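Local coordinates for uncharacterized protein (Parabacteroides distasonis, PDB 4Q34), which is of unknown function but probably acts as an esterase of the alpha/beta-hydrolase family, at residues 161-175 with 185-198. Residues are numbered along the deposited sequence; the frame is centred on the assembly and turned at random. Where two conformers were deposited one is given.
Sequences AALFDKIGPGVFITH and TLLKTRNIKAIASY
Ile192 lays its CG1 squarely over the centre of the Phe164 ring, 3.6 Å from the centroid, a CH-pi contact where a beta-alpha-beta unit of the alpha/beta-hydrolase fold meets helix 153-167. That unit's parallel strands, 170-175 and 192-198, lie side by side in the central sheet, joined by backbone hydrogen bonds that run from Gly170 N to Asn191 O at one end to Tyr198 N to Thr174 O at the other. With CG of Phe164 anti to its own carbonyl carbon (chi1 -82°), the ring reaches the strands, while Phe164 CE2 sits 3.6 Å above the plane of the Phe172 ring, toward its rim. Thr174 CG2 lies over the centre of that ring's other face, so the flat Phe172 ring has a hydrocarbon group on each side. Replacing Phe164 with an alanine would probably leave Ile192 CG1 without its aromatic face and open a gap beside Phe172.

At the helix end the contacts become polar. Asn191, short and with an amide donor, sends ND2 to Phe164 O (2.9 Å); this carbonyl also accepts a bond from Gly168 N, from the opposite face of its plane. Gly168, first past the helix, takes a positive phi at which a CB would jam against the preceding carbonyl O, so glycine suits the place. Thr189 OG1 donates to Asp165 OD1 (2.7 Å) and accepts from Asn191 N, forming an ST turn, and two waters tie the carboxylate to Arg190 N and Lys188 O. On the sheet face that carries Phe172, two small buried residues meet: Thr174 OG1 and Ser197 OG share a hydrogen bond of 2.8 Å.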
# COMPACT_ATOMS: atom_id res chain seq x y z
N ALA A 161 11.84 10.87 -9.59
CA ALA A 161 11.98 12.05 -10.45
C ALA A 161 10.67 12.39 -11.16
O ALA A 161 10.31 13.58 -11.25
CB ALA A 161 13.08 11.87 -11.44
N ALA A 162 9.96 11.37 -11.63
CA ALA A 162 8.67 11.55 -12.30
C ALA A 162 7.66 12.16 -11.32
O ALA A 162 6.88 13.04 -11.69
CB ALA A 162 8.15 10.22 -12.86
N LEU A 163 7.76 11.77 -10.06
CA LEU A 163 6.87 12.33 -9.05
C LEU A 163 7.16 13.80 -8.78
O LEU A 163 6.24 14.61 -8.75
CB LEU A 163 7.02 11.56 -7.74
CG LEU A 163 6.21 12.09 -6.55
CD1 LEU A 163 4.73 12.22 -6.90
CD2 LEU A 163 6.46 11.16 -5.34
N PHE A 164 8.44 14.15 -8.57
CA PHE A 164 8.81 15.54 -8.37
C PHE A 164 8.48 16.38 -9.60
O PHE A 164 8.06 17.51 -9.48
CB PHE A 164 10.28 15.68 -8.00
CG PHE A 164 10.53 15.43 -6.54
CD1 PHE A 164 10.22 16.39 -5.60
CD2 PHE A 164 11.02 14.23 -6.11
CE1 PHE A 164 10.41 16.17 -4.25
CE2 PHE A 164 11.26 14.01 -4.76
CZ PHE A 164 10.92 14.98 -3.84
N ASP A 165 8.68 15.83 -10.78
CA ASP A 165 8.29 16.58 -11.97
C ASP A 165 6.81 16.89 -12.03
O ASP A 165 6.39 17.96 -12.51
CB ASP A 165 8.73 15.82 -13.21
CG ASP A 165 10.24 15.92 -13.47
OD1 ASP A 165 10.95 16.71 -12.78
OD2 ASP A 165 10.70 15.21 -14.38
N LYS A 166 6.01 15.96 -11.57
CA LYS A 166 4.56 16.08 -11.56
C LYS A 166 4.06 17.12 -10.55
O LYS A 166 3.22 17.95 -10.89
CB LYS A 166 3.91 14.74 -11.27
CG LYS A 166 2.39 14.69 -11.20
CD LYS A 166 1.90 13.30 -10.82
CE LYS A 166 0.40 13.29 -10.54
NZ LYS A 166 -0.38 13.61 -11.78
N ILE A 167 4.54 17.03 -9.31
CA ILE A 167 3.96 17.82 -8.23
C ILE A 167 4.62 19.15 -8.00
O ILE A 167 4.11 19.97 -7.22
CB ILE A 167 3.90 17.04 -6.91
CG1 ILE A 167 5.29 16.76 -6.32
CG2 ILE A 167 3.14 15.76 -7.14
CD1 ILE A 167 5.20 16.15 -4.93
N GLY A 168 5.75 19.40 -8.63
CA GLY A 168 6.45 20.66 -8.45
C GLY A 168 7.49 20.64 -7.35
O GLY A 168 7.76 19.57 -6.75
N PRO A 169 8.16 21.79 -7.15
CA PRO A 169 9.24 21.87 -6.19
C PRO A 169 8.80 21.35 -4.83
O PRO A 169 7.72 21.71 -4.36
CB PRO A 169 9.56 23.36 -6.16
CG PRO A 169 9.30 23.78 -7.58
CD PRO A 169 8.05 23.02 -7.95
N GLY A 170 9.61 20.46 -4.25
CA GLY A 170 9.32 19.89 -2.93
C GLY A 170 10.57 19.46 -2.21
O GLY A 170 11.68 19.63 -2.68
N VAL A 171 10.37 18.88 -1.06
CA VAL A 171 11.44 18.44 -0.21
C VAL A 171 11.39 16.92 -0.15
O VAL A 171 10.31 16.33 0.02
CB VAL A 171 11.27 19.00 1.23
CG1 VAL A 171 12.34 18.47 2.16
CG2 VAL A 171 11.24 20.51 1.21
N PHE A 172 12.57 16.29 -0.25
CA PHE A 172 12.70 14.83 -0.29
C PHE A 172 13.22 14.37 1.06
O PHE A 172 14.29 14.83 1.50
CB PHE A 172 13.64 14.39 -1.42
CG PHE A 172 13.41 12.99 -1.97
CD1 PHE A 172 12.30 12.22 -1.66
CD2 PHE A 172 14.32 12.47 -2.89
CE1 PHE A 172 12.10 10.98 -2.23
CE2 PHE A 172 14.12 11.22 -3.47
CZ PHE A 172 13.03 10.46 -3.12
N ILE A 173 12.43 13.54 1.72
CA ILE A 173 12.78 12.99 3.04
C ILE A 173 13.00 11.50 2.84
O ILE A 173 12.06 10.80 2.48
CB ILE A 173 11.67 13.17 4.09
CG1 ILE A 173 11.05 14.58 4.00
CG2 ILE A 173 12.20 12.87 5.50
CD1 ILE A 173 12.02 15.68 4.32
N THR A 174 14.21 11.02 3.10
CA THR A 174 14.61 9.66 2.79
C THR A 174 15.10 8.89 3.99
O THR A 174 15.43 9.47 5.04
CB THR A 174 15.68 9.60 1.68
OG1 THR A 174 16.93 10.10 2.15
CG2 THR A 174 15.23 10.41 0.43
N HIS A 175 15.14 7.57 3.82
CA HIS A 175 15.61 6.66 4.85
C HIS A 175 16.45 5.52 4.30
O HIS A 175 16.02 4.82 3.41
CB HIS A 175 14.39 6.04 5.53
CG HIS A 175 14.73 5.18 6.71
ND1 HIS A 175 14.07 4.01 7.00
CD2 HIS A 175 15.64 5.35 7.70
CE1 HIS A 175 14.59 3.46 8.07
NE2 HIS A 175 15.52 4.28 8.54
N THR A 185 18.11 10.71 -7.51
CA THR A 185 16.94 11.45 -7.96
C THR A 185 17.32 12.93 -8.16
O THR A 185 16.81 13.59 -9.10
CB THR A 185 15.80 11.32 -6.97
OG1 THR A 185 15.54 9.94 -6.69
CG2 THR A 185 14.52 11.95 -7.52
N LEU A 186 18.22 13.47 -7.33
CA LEU A 186 18.64 14.85 -7.44
C LEU A 186 19.19 15.19 -8.84
O LEU A 186 19.04 16.31 -9.34
CB LEU A 186 19.67 15.18 -6.33
CG LEU A 186 20.09 16.66 -6.22
CD1 LEU A 186 18.93 17.51 -5.71
CD2 LEU A 186 21.28 16.84 -5.28
N LEU A 187 19.81 14.21 -9.50
CA LEU A 187 20.45 14.37 -10.78
C LEU A 187 19.46 14.28 -11.92
O LEU A 187 19.85 14.41 -13.08
CB LEU A 187 21.49 13.26 -10.96
CG LEU A 187 22.53 13.16 -9.83
CD1 LEU A 187 23.49 12.05 -10.21
CD2 LEU A 187 23.27 14.47 -9.65
N LYS A 188 18.18 14.08 -11.60
CA LYS A 188 17.13 13.77 -12.58
C LYS A 188 15.94 14.68 -12.59
O LYS A 188 15.03 14.48 -13.38
CB LYS A 188 16.55 12.37 -12.29
CG LYS A 188 17.54 11.30 -12.45
CD LYS A 188 16.90 9.95 -12.22
CE LYS A 188 17.95 8.96 -12.59
NZ LYS A 188 17.49 7.58 -12.61
N THR A 189 15.92 15.66 -11.69
CA THR A 189 14.81 16.58 -11.60
C THR A 189 15.33 17.91 -11.09
O THR A 189 16.32 17.94 -10.37
CB THR A 189 13.70 16.03 -10.69
OG1 THR A 189 12.62 16.98 -10.63
CG2 THR A 189 14.17 15.85 -9.25
N ARG A 190 14.67 18.99 -11.52
CA ARG A 190 14.88 20.34 -11.01
C ARG A 190 14.11 20.62 -9.73
O ARG A 190 14.40 21.58 -9.03
CB ARG A 190 14.46 21.37 -12.07
CG ARG A 190 15.44 21.52 -13.23
CD ARG A 190 16.61 22.44 -12.91
NE ARG A 190 16.24 23.85 -12.94
CZ ARG A 190 17.07 24.84 -12.62
NH1 ARG A 190 18.31 24.56 -12.24
NH2 ARG A 190 16.66 26.09 -12.67
N ASN A 191 13.15 19.75 -9.42
CA ASN A 191 12.13 20.04 -8.42
C ASN A 191 12.41 19.53 -6.99
O ASN A 191 11.51 19.51 -6.15
CB ASN A 191 10.81 19.52 -8.91
CG ASN A 191 10.17 20.46 -9.90
OD1 ASN A 191 10.63 21.61 -10.08
ND2 ASN A 191 9.06 20.05 -10.50
N ILE A 192 13.64 19.12 -6.70
CA ILE A 192 14.03 18.85 -5.31
C ILE A 192 14.66 20.10 -4.71
O ILE A 192 15.75 20.54 -5.11
CB ILE A 192 14.98 17.63 -5.19
CG1 ILE A 192 14.18 16.36 -5.43
CG2 ILE A 192 15.61 17.58 -3.78
CD1 ILE A 192 15.03 15.16 -5.77
N LYS A 193 14.00 20.67 -3.73
CA LYS A 193 14.49 21.90 -3.10
C LYS A 193 15.52 21.62 -1.97
O LYS A 193 16.24 22.52 -1.59
CB LYS A 193 13.32 22.71 -2.51
CG LYS A 193 12.33 23.30 -3.52
CD LYS A 193 12.91 24.51 -4.22
CE LYS A 193 13.04 25.72 -3.28
NZ LYS A 193 13.42 26.92 -4.09
N ALA A 194 15.48 20.41 -1.42
CA ALA A 194 16.24 20.04 -0.22
C ALA A 194 16.03 18.58 0.02
O ALA A 194 15.04 17.98 -0.42
CB ALA A 194 15.82 20.85 1.01
N ILE A 195 16.97 18.01 0.75
CA ILE A 195 16.90 16.59 1.10
C ILE A 195 17.24 16.44 2.57
O ILE A 195 18.29 16.95 2.98
CB ILE A 195 17.89 15.73 0.30
CG1 ILE A 195 17.65 15.81 -1.19
CG2 ILE A 195 17.82 14.28 0.77
CD1 ILE A 195 18.75 15.20 -2.04
N ALA A 196 16.37 15.76 3.31
CA ALA A 196 16.65 15.30 4.67
C ALA A 196 16.69 13.79 4.63
O ALA A 196 15.72 13.15 4.19
CB ALA A 196 15.58 15.76 5.65
N SER A 197 17.75 13.21 5.17
CA SER A 197 17.91 11.77 5.15
C SER A 197 18.17 11.20 6.53
O SER A 197 19.10 11.66 7.25
CB SER A 197 19.02 11.35 4.18
OG SER A 197 19.02 9.95 3.97
N TYR A 198 17.38 10.18 6.89
CA TYR A 198 17.56 9.46 8.13
C TYR A 198 18.43 8.22 7.89
O TYR A 198 18.07 7.36 7.05
CB TYR A 198 16.22 9.04 8.77
CG TYR A 198 15.47 10.24 9.27
CD1 TYR A 198 15.71 10.76 10.54
CD2 TYR A 198 14.65 10.91 8.43
CE1 TYR A 198 15.10 11.92 10.96
CE2 TYR A 198 14.01 12.07 8.81
CZ TYR A 198 14.24 12.58 10.10
OH TYR A 198 13.64 13.75 10.51
O HOH W 1 12.60 18.87 -13.40
O HOH W 2 13.23 15.79 -14.92